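Local coordinates for protein aminoacyl-tRNA synthetase (Cryptosporidium parvum, PDB 5F9Z) that probably charges tRNA(Pro) with proline as an ATP-dependent class II prolyl-tRNA synthetase, here bound to halofuginone and an ATP analogue, at residues A78-F83 against L144-W149; P122-I127 against W171-T176. All coordinates share one frame; numbering follows the deposited sequence.

Contact 1. Residues A78-F83 against L144-W149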
loop_
_atom_site.group_PDB
_atom_site.type_symbol
_atom_site.label_atom_id
_atom_site.label_comp_id
_atom_site.label_asym_id
_atom_site.label_seq_id
_atom_site.Cartn_x
_atom_site.Cartn_y
_atom_site.Cartn_z
ATOM N N ALA A 78 11.495 -13.375 -12.525
ATOM C CA ALA A 78 11.523 -13.588 -13.964
ATOM C C ALA A 78 10.760 -12.447 -14.620
ATOM O O ALA A 78 10.286 -11.525 -13.948
ATOM C CB ALA A 78 10.928 -14.951 -14.336
ATOM N N TYR A 79 10.644 -12.497 -15.945
ATOM C CA TYR A 79 9.821 -11.526 -16.658
ATOM C C TYR A 79 9.206 -12.196 -17.874
ATOM O O TYR A 79 9.925 -12.623 -18.782
ATOM C CB TYR A 79 10.625 -10.294 -17.078
ATOM C CG TYR A 79 9.760 -9.244 -17.740
ATOM C CD1 TYR A 79 8.962 -8.398 -16.980
ATOM C CD2 TYR A 79 9.723 -9.114 -19.123
ATOM C CE1 TYR A 79 8.160 -7.444 -17.578
ATOM C CE2 TYR A 79 8.923 -8.163 -19.729
ATOM C CZ TYR A 79 8.144 -7.331 -18.951
ATOM O OH TYR A 79 7.347 -6.382 -19.548
ATOM N N PHE A 80 7.896 -12.273 -17.890
ATOM C CA PHE A 80 7.053 -12.789 -18.950
ATOM C C PHE A 80 6.511 -11.643 -19.799
ATOM O O PHE A 80 6.385 -10.514 -19.314
ATOM C CB PHE A 80 5.895 -13.602 -18.361
ATOM C CG PHE A 80 6.326 -14.904 -17.742
ATOM C CD1 PHE A 80 6.961 -14.927 -16.511
ATOM C CD2 PHE A 80 6.093 -16.105 -18.392
ATOM C CE1 PHE A 80 7.359 -16.121 -15.942
ATOM C CE2 PHE A 80 6.488 -17.303 -17.827
ATOM C CZ PHE A 80 7.121 -17.311 -16.601
ATOM N N PRO A 81 6.198 -11.898 -21.069
ATOM C CA PRO A 81 5.848 -10.801 -21.981
ATOM C C PRO A 81 4.599 -10.048 -21.547
ATOM O O PRO A 81 3.736 -10.561 -20.832
ATOM C CB PRO A 81 5.626 -11.512 -23.321
ATOM C CG PRO A 81 6.413 -12.772 -23.213
ATOM C CD PRO A 81 6.299 -13.186 -21.777
ATOM N N ILE A 82 4.519 -8.793 -22.003
ATOM C CA ILE A 82 3.356 -7.956 -21.741
ATOM C C ILE A 82 2.152 -8.403 -22.558
ATOM O O ILE A 82 1.012 -8.067 -22.219
ATOM C CB ILE A 82 3.697 -6.482 -22.037
ATOM C CG1 ILE A 82 2.596 -5.546 -21.531
ATOM C CG2 ILE A 82 3.929 -6.274 -23.530
ATOM C CD1 ILE A 82 2.776 -4.103 -21.957
ATOM N N PHE A 83 2.372 -9.165 -23.623
ATOM C CA PHE A 83 1.316 -9.538 -24.549
ATOM C C PHE A 83 0.828 -10.956 -24.281
ATOM O O PHE A 83 1.554 -11.797 -23.746
ATOM C CB PHE A 83 1.804 -9.420 -25.994
ATOM C CG PHE A 83 1.996 -8.006 -26.451
ATOM C CD1 PHE A 83 1.114 -7.013 -26.057
ATOM C CD2 PHE A 83 3.062 -7.665 -27.266
ATOM C CE1 PHE A 83 1.287 -5.709 -26.473
ATOM C CE2 PHE A 83 3.242 -6.363 -27.685
ATOM C CZ PHE A 83 2.352 -5.383 -27.287
ATOM N N LEU A 144 8.167 -24.660 -7.334
ATOM C CA LEU A 144 8.554 -23.622 -8.279
ATOM C C LEU A 144 7.976 -22.297 -7.801
ATOM O O LEU A 144 6.770 -22.197 -7.560
ATOM C CB LEU A 144 8.051 -23.944 -9.687
ATOM C CG LEU A 144 8.294 -22.886 -10.764
ATOM C CD1 LEU A 144 9.782 -22.734 -11.044
ATOM C CD2 LEU A 144 7.535 -23.225 -12.038
ATOM N N LYS A 145 8.835 -21.291 -7.651
ATOM C CA LYS A 145 8.435 -19.997 -7.103
ATOM C C LYS A 145 8.931 -18.897 -8.029
ATOM O O LYS A 145 10.133 -18.619 -8.081
ATOM C CB LYS A 145 8.981 -19.808 -5.689
ATOM C CG LYS A 145 8.573 -20.902 -4.716
ATOM C CD LYS A 145 9.176 -20.667 -3.345
ATOM C CE LYS A 145 8.818 -21.782 -2.380
ATOM N NZ LYS A 145 9.427 -21.560 -1.040
ATOM N N ILE A 146 8.007 -18.267 -8.751
ATOM C CA ILE A 146 8.330 -17.219 -9.709
ATOM C C ILE A 146 7.638 -15.932 -9.284
ATOM O O ILE A 146 6.486 -15.949 -8.837
ATOM C CB ILE A 146 7.921 -17.613 -11.144
ATOM C CG1 ILE A 146 8.666 -18.876 -11.577
ATOM C CG2 ILE A 146 8.214 -16.483 -12.118
ATOM C CD1 ILE A 146 10.169 -18.714 -11.586
ATOM N N ASN A 147 8.353 -14.817 -9.416
ATOM C CA ASN A 147 7.813 -13.491 -9.171
ATOM C C ASN A 147 8.260 -12.571 -10.295
ATOM O O ASN A 147 9.330 -12.761 -10.877
ATOM C CB ASN A 147 8.278 -12.940 -7.817
ATOM C CG ASN A 147 7.708 -11.573 -7.520
ATOM O OD1 ASN A 147 6.537 -11.447 -7.170
ATOM N ND2 ASN A 147 8.533 -10.540 -7.657
ATOM N N GLN A 148 7.436 -11.576 -10.612
ATOM C CA GLN A 148 7.829 -10.592 -11.609
ATOM C C GLN A 148 7.308 -9.216 -11.226
ATOM O O GLN A 148 6.158 -9.067 -10.800
ATOM C CB GLN A 148 7.346 -10.978 -13.019
ATOM C CG GLN A 148 5.853 -10.897 -13.265
ATOM C CD GLN A 148 5.503 -11.132 -14.726
ATOM O OE1 GLN A 148 6.359 -11.503 -15.530
ATOM N NE2 GLN A 148 4.240 -10.913 -15.077
ATOM N N TRP A 149 8.177 -8.218 -11.360
ATOM C CA TRP A 149 7.815 -6.818 -11.203
ATOM C C TRP A 149 7.537 -6.243 -12.584
ATOM O O TRP A 149 8.421 -6.244 -13.448
ATOM C CB TRP A 149 8.929 -6.036 -10.508
ATOM C CG TRP A 149 9.257 -6.544 -9.140
ATOM C CD1 TRP A 149 10.121 -7.552 -8.823
ATOM C CD2 TRP A 149 8.728 -6.064 -7.898
ATOM N NE1 TRP A 149 10.161 -7.730 -7.461
ATOM C CE2 TRP A 149 9.316 -6.829 -6.870
ATOM C CE3 TRP A 149 7.815 -5.061 -7.554
ATOM C CZ2 TRP A 149 9.020 -6.624 -5.524
ATOM C CZ3 TRP A 149 7.524 -4.858 -6.218
ATOM C CH2 TRP A 149 8.121 -5.638 -5.220
HETATM O O HOH W 1 10.614 -9.154 -12.529
HETATM O O HOH W 2 3.953 -11.098 -17.995
#
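Gln148 crosses the side chain of Phe80 at about a right angle, its OE1 3.6 Å from Phe80 CD1 at the ring edge. Its CG is lodged between the backbone N and the carbonyl carbon (chi1 70°), and the chain runs straight on from there, which carries OE1 to the main-chain N-H of Phe80. The bond from Phe80 N to Gln148 OE1 measures 2.9 Å and is almost linear, 172° at the hydrogen. On the other side of the amide, Gln148 NE2 donates to Glu173 OE2 and to a water that also binds Pro81 O, so both ends of the group are held and its flip is fixed. Ile146 contributes one methyl: CG2 lies 3.8 Å from Ala78 CB and meets the edge of the Phe80 ring, 3.9 Å from CE1. Between the backbones, Ala78 N donates to Asn147 O (2.8 Å), continuing the parallel pairing of strand 76-77. One step further a water joins Ala78 O to Trp149 N, where the chain turns away from strand 144-153. That strand pairs antiparallel with 168-178 on its other side. Helix 53-71, then short strand 76-77 with Pro81 just beyond, is consistent with motif 1 of the class II synthetase core.

Contact 2. Residues P122-I127 against W171-T176. With HFG (7-bromo-6-chloro-3-{3-[(2R,3S)-3-hydroxypiperidin-2-yl]-2-oxopropyl}quinazolin-4(3H)-one), chain E.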
loop_
_atom_site.group_PDB
_atom_site.type_symbol
_atom_site.label_atom_id
_atom_site.label_comp_id
_atom_site.label_asym_id
_atom_site.label_seq_id
_atom_site.Cartn_x
_atom_site.Cartn_y
_atom_site.Cartn_z
ATOM N N PRO A 122 -3.340 -8.090 -18.179
ATOM C CA PRO A 122 -3.982 -7.622 -16.946
ATOM C C PRO A 122 -3.548 -8.408 -15.724
ATOM O O PRO A 122 -3.805 -7.969 -14.593
ATOM C CB PRO A 122 -5.468 -7.854 -17.242
ATOM C CG PRO A 122 -5.455 -9.111 -18.066
ATOM C CD PRO A 122 -4.168 -9.092 -18.874
ATOM N N THR A 123 -2.913 -9.558 -15.947
ATOM C CA THR A 123 -2.376 -10.454 -14.933
ATOM C C THR A 123 -1.786 -11.641 -15.684
ATOM O O THR A 123 -2.173 -11.899 -16.829
ATOM C CB THR A 123 -3.448 -10.896 -13.939
ATOM O OG1 THR A 123 -2.871 -11.789 -12.979
ATOM C CG2 THR A 123 -4.591 -11.583 -14.669
ATOM N N SER A 124 -0.858 -12.371 -15.070
ATOM C CA SER A 124 -0.013 -13.294 -15.824
ATOM C C SER A 124 -0.321 -14.769 -15.584
ATOM O O SER A 124 0.506 -15.621 -15.929
ATOM C CB SER A 124 1.461 -13.020 -15.522
ATOM O OG SER A 124 1.781 -11.671 -15.807
ATOM N N GLU A 125 -1.479 -15.096 -15.006
ATOM C CA GLU A 125 -1.860 -16.499 -14.876
ATOM C C GLU A 125 -1.908 -17.175 -16.238
ATOM O O GLU A 125 -1.366 -18.269 -16.426
ATOM C CB GLU A 125 -3.216 -16.620 -14.181
ATOM C CG GLU A 125 -3.197 -16.351 -12.690
ATOM C CD GLU A 125 -3.317 -14.882 -12.359
ATOM O OE1 GLU A 125 -3.172 -14.050 -13.276
ATOM O OE2 GLU A 125 -3.562 -14.561 -11.178
ATOM N N THR A 126 -2.556 -16.527 -17.205
ATOM C CA THR A 126 -2.641 -17.076 -18.551
ATOM C C THR A 126 -1.284 -17.085 -19.245
ATOM O O THR A 126 -1.000 -17.985 -20.044
ATOM C CB THR A 126 -3.663 -16.272 -19.355
ATOM O OG1 THR A 126 -4.989 -16.660 -18.972
ATOM C CG2 THR A 126 -3.481 -16.499 -20.828
ATOM N N ILE A 127 -0.427 -16.110 -18.940
ATOM C CA ILE A 127 0.870 -16.031 -19.605
ATOM C C ILE A 127 1.823 -17.090 -19.063
ATOM O O ILE A 127 2.530 -17.757 -19.827
ATOM C CB ILE A 127 1.454 -14.614 -19.454
ATOM C CG1 ILE A 127 0.475 -13.575 -20.006
ATOM C CG2 ILE A 127 2.802 -14.512 -20.150
ATOM C CD1 ILE A 127 0.884 -12.145 -19.733
ATOM N N TRP A 171 3.148 -3.239 -10.193
ATOM C CA TRP A 171 2.839 -4.210 -9.160
ATOM C C TRP A 171 3.888 -5.309 -9.142
ATOM O O TRP A 171 4.791 -5.366 -9.980
ATOM C CB TRP A 171 1.422 -4.787 -9.336
ATOM C CG TRP A 171 1.245 -6.006 -10.227
ATOM C CD1 TRP A 171 2.114 -6.499 -11.165
ATOM C CD2 TRP A 171 0.101 -6.870 -10.255
ATOM N NE1 TRP A 171 1.584 -7.618 -11.760
ATOM C CE2 TRP A 171 0.349 -7.865 -11.220
ATOM C CE3 TRP A 171 -1.108 -6.899 -9.552
ATOM C CZ2 TRP A 171 -0.568 -8.875 -11.503
ATOM C CZ3 TRP A 171 -2.016 -7.904 -9.834
ATOM C CH2 TRP A 171 -1.741 -8.877 -10.800
ATOM N N GLN A 172 3.742 -6.179 -8.155
ATOM C CA GLN A 172 4.496 -7.412 -8.034
ATOM C C GLN A 172 3.488 -8.549 -8.045
ATOM O O GLN A 172 2.457 -8.467 -7.372
ATOM C CB GLN A 172 5.328 -7.392 -6.745
ATOM C CG GLN A 172 5.676 -8.732 -6.144
ATOM C CD GLN A 172 4.532 -9.338 -5.362
ATOM O OE1 GLN A 172 3.908 -8.679 -4.530
ATOM N NE2 GLN A 172 4.226 -10.591 -5.654
ATOM N N GLU A 173 3.762 -9.596 -8.821
ATOM C CA GLU A 173 2.916 -10.783 -8.823
ATOM C C GLU A 173 3.794 -12.015 -8.688
ATOM O O GLU A 173 4.660 -12.265 -9.534
ATOM C CB GLU A 173 2.041 -10.862 -10.082
ATOM C CG GLU A 173 2.763 -10.715 -11.407
ATOM C CD GLU A 173 1.853 -11.004 -12.588
ATOM O OE1 GLU A 173 0.969 -11.878 -12.457
ATOM O OE2 GLU A 173 2.013 -10.352 -13.642
ATOM N N GLY A 174 3.582 -12.768 -7.617
ATOM C CA GLY A 174 4.299 -14.009 -7.372
ATOM C C GLY A 174 3.387 -15.190 -7.647
ATOM O O GLY A 174 2.213 -15.179 -7.270
ATOM N N HIS A 175 3.933 -16.201 -8.315
ATOM C CA HIS A 175 3.192 -17.409 -8.657
ATOM C C HIS A 175 4.040 -18.609 -8.273
ATOM O O HIS A 175 5.137 -18.794 -8.810
ATOM C CB HIS A 175 2.844 -17.442 -10.148
ATOM C CG HIS A 175 1.990 -16.296 -10.593
ATOM N ND1 HIS A 175 0.624 -16.403 -10.754
ATOM C CD2 HIS A 175 2.306 -15.017 -10.905
ATOM C CE1 HIS A 175 0.138 -15.239 -11.149
ATOM N NE2 HIS A 175 1.138 -14.382 -11.249
ATOM N N THR A 176 3.537 -19.414 -7.343
ATOM C CA THR A 176 4.254 -20.578 -6.853
ATOM C C THR A 176 3.443 -21.837 -7.117
ATOM O O THR A 176 2.216 -21.792 -7.233
ATOM C CB THR A 176 4.555 -20.465 -5.354
ATOM O OG1 THR A 176 3.327 -20.490 -4.614
ATOM C CG2 THR A 176 5.298 -19.172 -5.054
HETATM O "O4'" HFG E . -5.280 -10.990 -10.775
HETATM C C21 HFG E . -6.028 -11.586 -10.056
HETATM C "C3'" HFG E . -5.490 -12.641 -9.062
HETATM C "C2'" HFG E . -3.988 -12.514 -8.799
HETATM N "N1'" HFG E . -3.263 -12.618 -9.993
HETATM C "C6'" HFG E . -1.952 -12.056 -9.862
HETATM C "C5'" HFG E . -1.522 -11.907 -8.401
HETATM C "C4'" HFG E . -2.400 -11.048 -7.663
HETATM C C39 HFG E . -3.734 -11.158 -8.107
HETATM O "O7'" HFG E . -4.684 -11.043 -6.924
HETATM C "C1'" HFG E . -7.644 -11.282 -10.113
HETATM N N3 HFG E . -7.977 -10.527 -11.395
HETATM C C4 HFG E . -7.888 -11.178 -12.618
HETATM O O11 HFG E . -7.545 -12.360 -12.671
HETATM C C10 HFG E . -8.187 -10.503 -13.766
HETATM C C5 HFG E . -8.110 -11.145 -15.055
HETATM C C2 HFG E . -8.346 -9.266 -11.339
HETATM N N1 HFG E . -8.645 -8.569 -12.445
HETATM C C9 HFG E . -8.571 -9.179 -13.666
HETATM C C8 HFG E . -8.884 -8.453 -14.824
HETATM C C7 HFG E . -8.805 -9.087 -16.089
HETATM BR BR1 HFG E . -9.242 -8.069 -17.701
HETATM C C6 HFG E . -8.417 -10.432 -16.190
HETATM CL CL1 HFG E . -8.323 -11.215 -17.767
#
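Trp171, in strand 168-178, presents the far edge of its indole to the 122-127 loop, with Thr123 OG1 near the ring plane and 3.8 Å from Trp171 CH2. The halofuginone piperidine lies beside the same indole, though its exact position is less certain. The indole also touches the bound ATP analogue, so it borders both ligands. Two residues on, Glu173 packs its CB over one face of the indole, and its carboxylate takes hold of Ser124. Glu173 OE1 accepts the backbone N-H of Ser124 through its syn lone pair (3.2 Å, 140° at the hydrogen), while Ser124 OG donates to Glu173 OE2 at 2.5 Å, coming from above the carboxylate plane. Thus both oxygens of the strand residue bind the position just before helix 125-135. This strand pairs antiparallel with 144-153, an arrangement consistent with the two antiparallel strands of class II motif 2, and Trp171 and Glu173 line the halofuginone pocket together with Pro122, Thr123 and Glu125. His175 follows, its NE2 bonded to Glu173 OE1 at 2.8 Å and 165°, so that oxygen serves two donors. ND1 of the same imidazole bonds to Tyr129 OH, which fixes the ring from its other nitrogen. With its rotation set in this way, His175 points an edge at Glu125: CE1 lies 3.7 Å from Glu125 CD, the carboxylate standing 86° to the ring.

Strands 144-153 and 168-178 are neighbours in the sheet of the catalytic core, and each contact uses one of them. The two centres lie about 7 Å apart, and Ile146 O and His175 N make a probable hydrogen bond at 2.6 Å. Contact 1 is partly buried, with four of seven touching residues buried. Main-chain groups, one side-chain amide, two waters and a small apolar patch make it up. All seven touching residues of contact 2 are buried, several beside halofuginone, and its chemistry is that of a carboxylate shared among a serine, a histidine and, weakly, an indole. Gln148 bridges the two contacts.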